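Local structure of polysaccharide biosynthesis protein CapD (Bacillus thuringiensis HD-771, 6BWC) at residues 3-15 and 75-87. The protein probably acts as an NADP-dependent UDP-N-acetylglucosamine 4,6-dehydratase of the short-chain dehydrogenase family, in the pathway to CMP-pseudaminic acid used for flagellin glycosylation. The protein carries 2 engineered substitutions. Sequence-based numbering, arbitrary orientation.
Sequences MFFKDKNVLIIGG and AMENIDYVFHVAA. With NAP (NADP nicotinamide-adenine-dinucleotide phosphate), chain N.
L11 and F83 lie at the middle of a parallel strand pair, 9-13 beside 81-84, in the Rossmann fold of this NADP-binding protein; the strand axes run 9° apart at 4.7 Å. The pairing alternates along both strands: L11 N donates to Y81 O, and L11 O accepts from F83 N at 2.8 Å.

Packing is tight on both sheet faces. On the face of L11 and I13, with L11 CG anti to the backbone N (chi1 -174°), the two methyls of L11 reach the end of helix 69-75 and the residue after it, CD1 on A75 CB and CD2 on M76 CG at 3.6 Å. I13 CD1 touches both V82 CG1 and M76 CE, and helix 98-118 covers M76 and I13. On the other face, F5 presents its ring edge to the face of Y81, planes 81° apart and centroids separated by 5.4 Å. F4 adds an oblique ring, V10 CG1 sits at the edge of F83, and helix 207-220 covers Y81 and F83.

The N-terminal end of the strand pair is looser and more open to solvent. There K8 NZ and D80 OD2 remain 5.2 Å apart, while D80 OD1 forms a salt bridge with K122. N9 ND2 reaches N78 O from above its carbonyl plane, and N9 O takes two backbone donors, D80 N and Y81 N.

At the other end, the strands lead into the cofactor pocket, where G14, G15, V85, A86 and A87 line NADP. I13 O accepts from V85 N and, weakly, from A86 N, fixing the backbone just past strand 81-84, where A86 CB lies 3.3 Å from NAP O4B.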
ATOM      1  N   MET C   3      -5.538 -16.927  39.633  1.00 34.32           N
ATOM      2  CA  MET C   3      -5.160 -15.536  40.108  1.00 36.68           C
ATOM      3  C   MET C   3      -5.478 -14.436  39.018  1.00 34.01           C
ATOM      4  O   MET C   3      -6.664 -14.163  38.766  1.00 34.69           O
ATOM      5  CB  MET C   3      -3.681 -15.547  40.654  1.00 38.87           C
ATOM      6  CG  MET C   3      -3.198 -14.352  41.517  1.00 39.96           C
ATOM      7  SD  MET C   3      -1.907 -13.273  40.794  1.00 39.13           S
ATOM      8  CE  MET C   3      -0.732 -13.158  42.147  1.00 38.68           C
ATOM      9  N   PHE C   4      -4.456 -13.873  38.350  1.00 29.58           N
ATOM     10  CA  PHE C   4      -4.562 -12.665  37.502  1.00 26.85           C
ATOM     11  C   PHE C   4      -5.304 -12.873  36.154  1.00 26.36           C
ATOM     12  O   PHE C   4      -6.063 -12.000  35.707  1.00 25.47           O
ATOM     13  CB  PHE C   4      -3.136 -12.120  37.251  1.00 25.79           C
ATOM     14  CG  PHE C   4      -3.071 -10.782  36.523  1.00 25.15           C
ATOM     15  CD1 PHE C   4      -3.175  -9.574  37.221  1.00 24.77           C
ATOM     16  CD2 PHE C   4      -2.831 -10.730  35.148  1.00 24.45           C
ATOM     17  CE1 PHE C   4      -3.074  -8.354  36.560  1.00 24.65           C
ATOM     18  CE2 PHE C   4      -2.747  -9.516  34.478  1.00 24.10           C
ATOM     19  CZ  PHE C   4      -2.864  -8.325  35.188  1.00 24.47           C
ATOM     20  N   PHE C   5      -5.073 -14.011  35.500  1.00 25.80           N
ATOM     21  CA  PHE C   5      -5.605 -14.240  34.158  1.00 25.77           C
ATOM     22  C   PHE C   5      -6.937 -14.981  34.172  1.00 27.32           C
ATOM     23  O   PHE C   5      -7.519 -15.228  33.107  1.00 27.51           O
ATOM     24  CB  PHE C   5      -4.592 -14.990  33.305  1.00 25.73           C
ATOM     25  CG  PHE C   5      -3.341 -14.199  33.002  1.00 25.83           C
ATOM     26  CD1 PHE C   5      -3.410 -13.011  32.278  1.00 25.62           C
ATOM     27  CD2 PHE C   5      -2.080 -14.662  33.405  1.00 25.73           C
ATOM     28  CE1 PHE C   5      -2.259 -12.290  31.969  1.00 26.06           C
ATOM     29  CE2 PHE C   5      -0.930 -13.945  33.101  1.00 26.17           C
ATOM     30  CZ  PHE C   5      -1.018 -12.753  32.383  1.00 26.17           C
ATOM     31  N   LYS C   6      -7.411 -15.324  35.375  1.00 28.14           N
ATOM     32  CA  LYS C   6      -8.742 -15.880  35.602  1.00 27.14           C
ATOM     33  C   LYS C   6      -9.748 -15.179  34.718  1.00 25.58           C
ATOM     34  O   LYS C   6     -10.012 -14.003  34.873  1.00 23.33           O
ATOM     35  CB  LYS C   6      -9.138 -15.701  37.077  1.00 29.24           C
ATOM     36  CG  LYS C   6     -10.499 -16.275  37.482  1.00 30.29           C
ATOM     37  CD  LYS C   6     -10.437 -17.785  37.707  1.00 30.94           C
ATOM     38  CE  LYS C   6     -11.768 -18.357  38.188  1.00 31.18           C
ATOM     39  NZ  LYS C   6     -12.218 -17.797  39.497  1.00 30.69           N
ATOM     40  N   ASP C   7     -10.291 -15.926  33.773  1.00 26.68           N
ATOM     41  CA  ASP C   7     -11.391 -15.473  32.959  1.00 26.63           C
ATOM     42  C   ASP C   7     -11.110 -14.271  32.076  1.00 26.21           C
ATOM     43  O   ASP C   7     -12.010 -13.485  31.780  1.00 25.28           O
ATOM     44  CB  ASP C   7     -12.609 -15.254  33.847  1.00 28.07           C
ATOM     45  CG  ASP C   7     -13.630 -16.296  33.620  1.00 31.04           C
ATOM     46  OD1 ASP C   7     -13.341 -17.474  33.978  1.00 30.76           O
ATOM     47  OD2 ASP C   7     -14.686 -15.936  33.023  1.00 33.11           O
ATOM     48  N   LYS C   8      -9.855 -14.148  31.642  1.00 26.43           N
ATOM     49  CA  LYS C   8      -9.438 -13.108  30.688  1.00 25.49           C
ATOM     50  C   LYS C   8      -9.152 -13.703  29.292  1.00 23.69           C
ATOM     51  O   LYS C   8      -9.174 -14.931  29.088  1.00 23.77           O
ATOM     52  CB  LYS C   8      -8.203 -12.350  31.221  1.00 25.72           C
ATOM     53  CG  LYS C   8      -8.386 -11.710  32.588  1.00 25.93           C
ATOM     54  CD  LYS C   8      -9.400 -10.571  32.573  1.00 26.32           C
ATOM     55  CE  LYS C   8      -9.274  -9.698  33.825  1.00 27.12           C
ATOM     56  NZ  LYS C   8     -10.559  -9.054  34.234  1.00 27.24           N
ATOM     57  N   ASN C   9      -8.913 -12.801  28.343  1.00 22.04           N
ATOM     58  CA  ASN C   9      -8.564 -13.125  26.965  1.00 20.97           C
ATOM     59  C   ASN C   9      -7.112 -12.726  26.696  1.00 20.31           C
ATOM     60  O   ASN C   9      -6.711 -11.597  26.998  1.00 21.32           O
ATOM     61  CB  ASN C   9      -9.505 -12.356  26.035  1.00 20.58           C
ATOM     62  CG  ASN C   9     -10.967 -12.723  26.248  1.00 20.14           C
ATOM     63  OD1 ASN C   9     -11.281 -13.629  26.994  1.00 19.80           O
ATOM     64  ND2 ASN C   9     -11.860 -12.031  25.566  1.00 20.33           N
ATOM     65  N   VAL C  10      -6.317 -13.633  26.132  1.00 19.08           N
ATOM     66  CA  VAL C  10      -4.878 -13.398  25.988  1.00 18.32           C
ATOM     67  C   VAL C  10      -4.382 -13.758  24.595  1.00 17.63           C
ATOM     68  O   VAL C  10      -4.692 -14.845  24.096  1.00 17.28           O
ATOM     69  CB  VAL C  10      -4.090 -14.220  27.025  1.00 18.12           C
ATOM     70  CG1 VAL C  10      -2.580 -14.054  26.827  1.00 18.38           C
ATOM     71  CG2 VAL C  10      -4.525 -13.825  28.432  1.00 17.83           C
ATOM     72  N   LEU C  11      -3.605 -12.850  23.993  1.00 16.80           N
ATOM     73  CA  LEU C  11      -2.903 -13.097  22.728  1.00 16.26           C
ATOM     74  C   LEU C  11      -1.410 -13.258  23.014  1.00 16.63           C
ATOM     75  O   LEU C  11      -0.805 -12.361  23.624  1.00 17.09           O
ATOM     76  CB  LEU C  11      -3.112 -11.933  21.765  1.00 15.66           C
ATOM     77  CG  LEU C  11      -2.571 -12.054  20.340  1.00 15.57           C
ATOM     78  CD1 LEU C  11      -3.289 -13.099  19.496  1.00 15.75           C
ATOM     79  CD2 LEU C  11      -2.692 -10.708  19.650  1.00 15.78           C
ATOM     80  N   ILE C  12      -0.828 -14.398  22.608  1.00 16.29           N
ATOM     81  CA  ILE C  12       0.628 -14.583  22.601  1.00 15.87           C
ATOM     82  C   ILE C  12       1.105 -14.560  21.178  1.00 15.87           C
ATOM     83  O   ILE C  12       1.201 -15.612  20.529  1.00 16.17           O
ATOM     84  CB  ILE C  12       1.104 -15.906  23.224  1.00 15.67           C
ATOM     85  CG1 ILE C  12       0.466 -16.139  24.589  1.00 15.77           C
ATOM     86  CG2 ILE C  12       2.616 -15.868  23.384  1.00 15.53           C
ATOM     87  CD1 ILE C  12       0.778 -17.509  25.150  1.00 15.91           C
ATOM     88  N   ILE C  13       1.404 -13.349  20.711  1.00 16.09           N
ATOM     89  CA  ILE C  13       1.995 -13.103  19.382  1.00 15.86           C
ATOM     90  C   ILE C  13       3.382 -13.750  19.354  1.00 16.46           C
ATOM     91  O   ILE C  13       4.328 -13.220  19.947  1.00 16.54           O
ATOM     92  CB  ILE C  13       2.071 -11.573  19.062  1.00 15.56           C
ATOM     93  CG1 ILE C  13       0.659 -10.970  18.932  1.00 14.67           C
ATOM     94  CG2 ILE C  13       2.890 -11.282  17.793  1.00 15.49           C
ATOM     95  CD1 ILE C  13       0.627  -9.469  18.792  1.00 14.34           C
ATOM     96  N   GLY C  14       3.473 -14.901  18.677  1.00 17.30           N
ATOM     97  CA  GLY C  14       4.678 -15.746  18.649  1.00 17.70           C
ATOM     98  C   GLY C  14       4.644 -16.868  19.678  1.00 18.17           C
ATOM     99  O   GLY C  14       5.677 -17.206  20.262  1.00 18.48           O
ATOM    100  N   GLY C  15       3.464 -17.461  19.878  1.00 18.34           N
ATOM    101  CA  GLY C  15       3.274 -18.562  20.825  1.00 18.24           C
ATOM    102  C   GLY C  15       3.725 -19.942  20.370  1.00 18.66           C
ATOM    103  O   GLY C  15       3.659 -20.888  21.147  1.00 19.22           O
ATOM    104  N   ALA C  75      -6.878 -10.401  15.403  1.00 13.46           N
ATOM    105  CA  ALA C  75      -6.397 -11.282  16.458  1.00 12.71           C
ATOM    106  C   ALA C  75      -6.532 -10.637  17.804  1.00 12.20           C
ATOM    107  O   ALA C  75      -6.756 -11.333  18.766  1.00 12.05           O
ATOM    108  CB  ALA C  75      -4.947 -11.640  16.231  1.00 12.85           C
ATOM    109  N   MET C  76      -6.357  -9.320  17.876  1.00 11.83           N
ATOM    110  CA  MET C  76      -6.533  -8.566  19.141  1.00 11.87           C
ATOM    111  C   MET C  76      -7.981  -8.242  19.582  1.00 11.86           C
ATOM    112  O   MET C  76      -8.190  -7.665  20.656  1.00 11.82           O
ATOM    113  CB  MET C  76      -5.735  -7.251  19.101  1.00 11.57           C
ATOM    114  CG  MET C  76      -4.243  -7.444  19.223  1.00 11.36           C
ATOM    115  SD  MET C  76      -3.423  -5.873  19.458  1.00 10.85           S
ATOM    116  CE  MET C  76      -1.764  -6.380  19.013  1.00 10.79           C
ATOM    117  N   GLU C  77      -8.959  -8.579  18.763  1.00 12.08           N
ATOM    118  CA  GLU C  77     -10.332  -8.195  19.040  1.00 12.63           C
ATOM    119  C   GLU C  77     -10.754  -8.634  20.444  1.00 12.68           C
ATOM    120  O   GLU C  77     -10.597  -9.802  20.826  1.00 12.08           O
ATOM    121  CB  GLU C  77     -11.270  -8.733  17.958  1.00 12.99           C
ATOM    122  CG  GLU C  77     -12.745  -8.789  18.319  1.00 13.59           C
ATOM    123  CD  GLU C  77     -13.172 -10.113  18.958  1.00 14.07           C
ATOM    124  OE1 GLU C  77     -14.083 -10.065  19.812  1.00 14.45           O
ATOM    125  OE2 GLU C  77     -12.642 -11.201  18.608  1.00 14.13           O
ATOM    126  N   ASN C  78     -11.237  -7.647  21.206  1.00 12.97           N
ATOM    127  CA  ASN C  78     -11.760  -7.841  22.558  1.00 13.38           C
ATOM    128  C   ASN C  78     -10.791  -8.593  23.505  1.00 13.73           C
ATOM    129  O   ASN C  78     -11.211  -9.204  24.490  1.00 13.58           O
ATOM    130  CB  ASN C  78     -13.172  -8.470  22.460  1.00 13.36           C
ATOM    131  CG  ASN C  78     -13.759  -8.892  23.804  1.00 13.02           C
ATOM    132  OD1 ASN C  78     -13.988  -8.073  24.683  1.00 13.26           O
ATOM    133  ND2 ASN C  78     -13.994 -10.179  23.959  1.00 12.71           N
ATOM    134  N   ILE C  79      -9.491  -8.467  23.231  1.00 14.51           N
ATOM    135  CA  ILE C  79      -8.446  -9.104  24.037  1.00 14.93           C
ATOM    136  C   ILE C  79      -7.905  -8.163  25.097  1.00 15.19           C
ATOM    137  O   ILE C  79      -7.882  -6.947  24.914  1.00 16.45           O
ATOM    138  CB  ILE C  79      -7.350  -9.760  23.155  1.00 14.84           C
ATOM    139  CG1 ILE C  79      -7.585 -11.264  23.212  1.00 15.33           C
ATOM    140  CG2 ILE C  79      -5.925  -9.468  23.615  1.00 14.47           C
ATOM    141  CD1 ILE C  79      -6.954 -12.021  22.093  1.00 15.86           C
ATOM    142  N   ASP C  80      -7.509  -8.753  26.217  1.00 15.00           N
ATOM    143  CA  ASP C  80      -7.112  -8.019  27.384  1.00 14.95           C
ATOM    144  C   ASP C  80      -5.599  -7.924  27.525  1.00 14.83           C
ATOM    145  O   ASP C  80      -5.104  -6.861  27.891  1.00 15.06           O
ATOM    146  CB  ASP C  80      -7.738  -8.646  28.623  1.00 15.31           C
ATOM    147  CG  ASP C  80      -9.256  -8.485  28.652  1.00 16.08           C
ATOM    148  OD1 ASP C  80      -9.775  -7.392  28.301  1.00 16.09           O
ATOM    149  OD2 ASP C  80      -9.941  -9.460  29.042  1.00 16.95           O
ATOM    150  N   TYR C  81      -4.854  -8.991  27.223  1.00 14.63           N
ATOM    151  CA  TYR C  81      -3.391  -9.014  27.480  1.00 14.07           C
ATOM    152  C   TYR C  81      -2.606  -9.576  26.297  1.00 13.32           C
ATOM    153  O   TYR C  81      -2.766 -10.733  25.932  1.00 13.56           O
ATOM    154  CB  TYR C  81      -3.087  -9.815  28.762  1.00 14.39           C
ATOM    155  CG  TYR C  81      -3.774  -9.277  30.006  1.00 14.22           C
ATOM    156  CD1 TYR C  81      -3.307  -8.152  30.640  1.00 14.36           C
ATOM    157  CD2 TYR C  81      -4.901  -9.900  30.528  1.00 14.43           C
ATOM    158  CE1 TYR C  81      -3.945  -7.642  31.762  1.00 14.89           C
ATOM    159  CE2 TYR C  81      -5.545  -9.405  31.645  1.00 14.72           C
ATOM    160  CZ  TYR C  81      -5.070  -8.272  32.257  1.00 14.96           C
ATOM    161  OH  TYR C  81      -5.717  -7.778  33.360  1.00 15.28           O
ATOM    162  N   VAL C  82      -1.754  -8.737  25.717  1.00 12.88           N
ATOM    163  CA  VAL C  82      -0.936  -9.066  24.533  1.00 12.58           C
ATOM    164  C   VAL C  82       0.536  -9.347  24.940  1.00 12.30           C
ATOM    165  O   VAL C  82       1.200  -8.502  25.515  1.00 11.77           O
ATOM    166  CB  VAL C  82      -1.002  -7.906  23.485  1.00 12.32           C
ATOM    167  CG1 VAL C  82      -0.161  -8.195  22.255  1.00 12.23           C
ATOM    168  CG2 VAL C  82      -2.430  -7.657  23.035  1.00 12.32           C
ATOM    169  N   PHE C  83       1.031 -10.538  24.632  1.00 12.36           N
ATOM    170  CA  PHE C  83       2.463 -10.819  24.715  1.00 12.59           C
ATOM    171  C   PHE C  83       3.096 -10.803  23.307  1.00 12.34           C
ATOM    172  O   PHE C  83       2.884 -11.753  22.526  1.00 11.88           O
ATOM    173  CB  PHE C  83       2.727 -12.199  25.352  1.00 12.71           C
ATOM    174  CG  PHE C  83       2.287 -12.333  26.779  1.00 12.61           C
ATOM    175  CD1 PHE C  83       3.154 -12.022  27.818  1.00 12.53           C
ATOM    176  CD2 PHE C  83       1.022 -12.857  27.092  1.00 12.81           C
ATOM    177  CE1 PHE C  83       2.768 -12.195  29.146  1.00 12.49           C
ATOM    178  CE2 PHE C  83       0.630 -13.028  28.420  1.00 12.69           C
ATOM    179  CZ  PHE C  83       1.508 -12.693  29.446  1.00 12.56           C
ATOM    180  N   HIS C  84       3.884  -9.756  23.014  1.00 12.16           N
ATOM    181  CA  HIS C  84       4.592  -9.610  21.722  1.00 12.31           C
ATOM    182  C   HIS C  84       5.994 -10.284  21.767  1.00 12.64           C
ATOM    183  O   HIS C  84       7.020  -9.678  22.067  1.00 12.27           O
ATOM    184  CB  HIS C  84       4.597  -8.126  21.290  1.00 12.44           C
ATOM    185  CG  HIS C  84       5.457  -7.800  20.095  1.00 12.40           C
ATOM    186  ND1 HIS C  84       5.734  -8.697  19.082  1.00 12.38           N
ATOM    187  CD2 HIS C  84       6.075  -6.644  19.745  1.00 12.16           C
ATOM    188  CE1 HIS C  84       6.509  -8.119  18.182  1.00 12.35           C
ATOM    189  NE2 HIS C  84       6.722  -6.872  18.557  1.00 12.30           N
ATOM    190  N   VAL C  85       5.988 -11.568  21.419  1.00 13.41           N
ATOM    191  CA  VAL C  85       7.135 -12.467  21.518  1.00 13.91           C
ATOM    192  C   VAL C  85       7.711 -12.901  20.125  1.00 14.28           C
ATOM    193  O   VAL C  85       8.814 -13.484  20.039  1.00 14.05           O
ATOM    194  CB  VAL C  85       6.712 -13.690  22.358  1.00 14.40           C
ATOM    195  CG1 VAL C  85       7.926 -14.458  22.871  1.00 14.92           C
ATOM    196  CG2 VAL C  85       5.863 -13.237  23.538  1.00 14.45           C
ATOM    197  N   ALA C  86       6.985 -12.604  19.032  1.00 14.32           N
ATOM    198  CA  ALA C  86       7.516 -12.777  17.665  1.00 13.96           C
ATOM    199  C   ALA C  86       8.632 -11.771  17.285  1.00 13.73           C
ATOM    200  O   ALA C  86       8.607 -10.590  17.710  1.00 13.42           O
ATOM    201  CB  ALA C  86       6.386 -12.739  16.641  1.00 13.85           C
ATOM    202  N   ALA C  87       9.586 -12.282  16.484  1.00 13.69           N
ATOM    203  CA  ALA C  87      10.792 -11.568  16.003  1.00 13.67           C
ATOM    204  C   ALA C  87      11.752 -12.504  15.276  1.00 14.12           C
ATOM    205  O   ALA C  87      11.745 -13.725  15.448  1.00 13.52           O
ATOM    206  CB  ALA C  87      11.550 -10.889  17.140  1.00 13.42           C
TER
HETATM  207  PA  NAP N 400      11.471 -18.384  18.587  1.00 11.89           P
HETATM  208  O1A NAP N 400      11.486 -19.766  19.176  1.00 11.76           O
HETATM  209  O2A NAP N 400      12.090 -18.230  17.240  1.00 11.61           O
HETATM  210  O5B NAP N 400       9.984 -17.816  18.558  1.00 12.48           O
HETATM  211  C5B NAP N 400       9.595 -16.897  17.534  1.00 13.55           C
HETATM  212  C4B NAP N 400       8.073 -16.870  17.430  1.00 14.05           C
HETATM  213  O4B NAP N 400       7.596 -15.836  16.572  1.00 14.10           O
HETATM  214  C3B NAP N 400       7.576 -18.148  16.810  1.00 14.55           C
HETATM  215  O3B NAP N 400       6.303 -18.367  17.410  1.00 14.51           O
HETATM  216  C2B NAP N 400       7.492 -17.809  15.344  1.00 15.21           C
HETATM  217  O2B NAP N 400       6.650 -18.751  14.714  1.00 16.97           O
HETATM  218  C1B NAP N 400       6.967 -16.374  15.402  1.00 14.74           C
HETATM  219  N9A NAP N 400       7.224 -15.420  14.270  1.00 14.66           N
HETATM  220  C8A NAP N 400       8.377 -15.128  13.600  1.00 14.92           C
HETATM  221  N7A NAP N 400       8.189 -14.158  12.641  1.00 14.59           N
HETATM  222  C5A NAP N 400       6.892 -13.811  12.701  1.00 14.59           C
HETATM  223  C6A NAP N 400       5.979 -12.874  12.000  1.00 14.46           C
HETATM  224  N6A NAP N 400       6.405 -12.072  11.013  1.00 14.61           N
HETATM  225  N1A NAP N 400       4.690 -12.825  12.376  1.00 14.28           N
HETATM  226  C2A NAP N 400       4.197 -13.603  13.355  1.00 14.38           C
HETATM  227  N3A NAP N 400       4.953 -14.482  14.032  1.00 14.44           N
HETATM  228  C4A NAP N 400       6.274 -14.633  13.766  1.00 14.58           C
HETATM  229  O3  NAP N 400      12.127 -17.289  19.575  1.00 11.95           O
HETATM  230  PN  NAP N 400      12.203 -17.322  21.194  1.00 11.96           P
HETATM  231  O1N NAP N 400      10.928 -17.879  21.811  1.00 12.34           O
HETATM  232  O2N NAP N 400      13.543 -17.859  21.594  1.00 11.96           O
HETATM  233  O5D NAP N 400      12.330 -15.773  21.527  1.00 12.19           O
HETATM  234  C5D NAP N 400      11.157 -15.011  21.675  1.00 12.66           C
HETATM  235  C4D NAP N 400      11.512 -13.538  21.857  1.00 13.08           C
HETATM  236  O4D NAP N 400      12.540 -13.454  22.852  1.00 13.12           O
HETATM  237  C3D NAP N 400      12.020 -12.759  20.630  1.00 13.12           C
HETATM  238  O3D NAP N 400      11.318 -11.515  20.562  1.00 13.01           O
HETATM  239  C2D NAP N 400      13.489 -12.519  20.887  1.00 13.32           C
HETATM  240  O2D NAP N 400      13.944 -11.267  20.364  1.00 13.21           O
HETATM  241  C1D NAP N 400      13.552 -12.540  22.414  1.00 13.49           C
HETATM  242  N1N NAP N 400      14.849 -12.938  22.976  1.00 13.68           N
HETATM  243  C2N NAP N 400      15.200 -14.232  22.908  1.00 14.03           C
HETATM  244  C3N NAP N 400      16.393 -14.723  23.406  1.00 13.84           C
HETATM  245  C7N NAP N 400      16.793 -16.154  23.299  1.00 14.26           C
HETATM  246  O7N NAP N 400      17.947 -16.458  23.607  1.00 14.63           O
HETATM  247  N7N NAP N 400      15.948 -17.088  22.855  1.00 14.44           N
HETATM  248  C4N NAP N 400      17.321 -13.787  24.090  1.00 14.01           C
HETATM  249  C5N NAP N 400      16.844 -12.400  24.100  1.00 13.95           C
HETATM  250  C6N NAP N 400      15.622 -12.028  23.567  1.00 13.68           C
HETATM  251  P2B NAP N 400       6.646 -18.943  13.113  1.00 20.64           P
HETATM  252  O1X NAP N 400       5.847 -20.229  13.026  1.00 20.66           O
HETATM  253  O2X NAP N 400       5.858 -17.777  12.555  1.00 19.86           O
HETATM  254  O3X NAP N 400       8.124 -19.005  12.659  1.00 20.55           O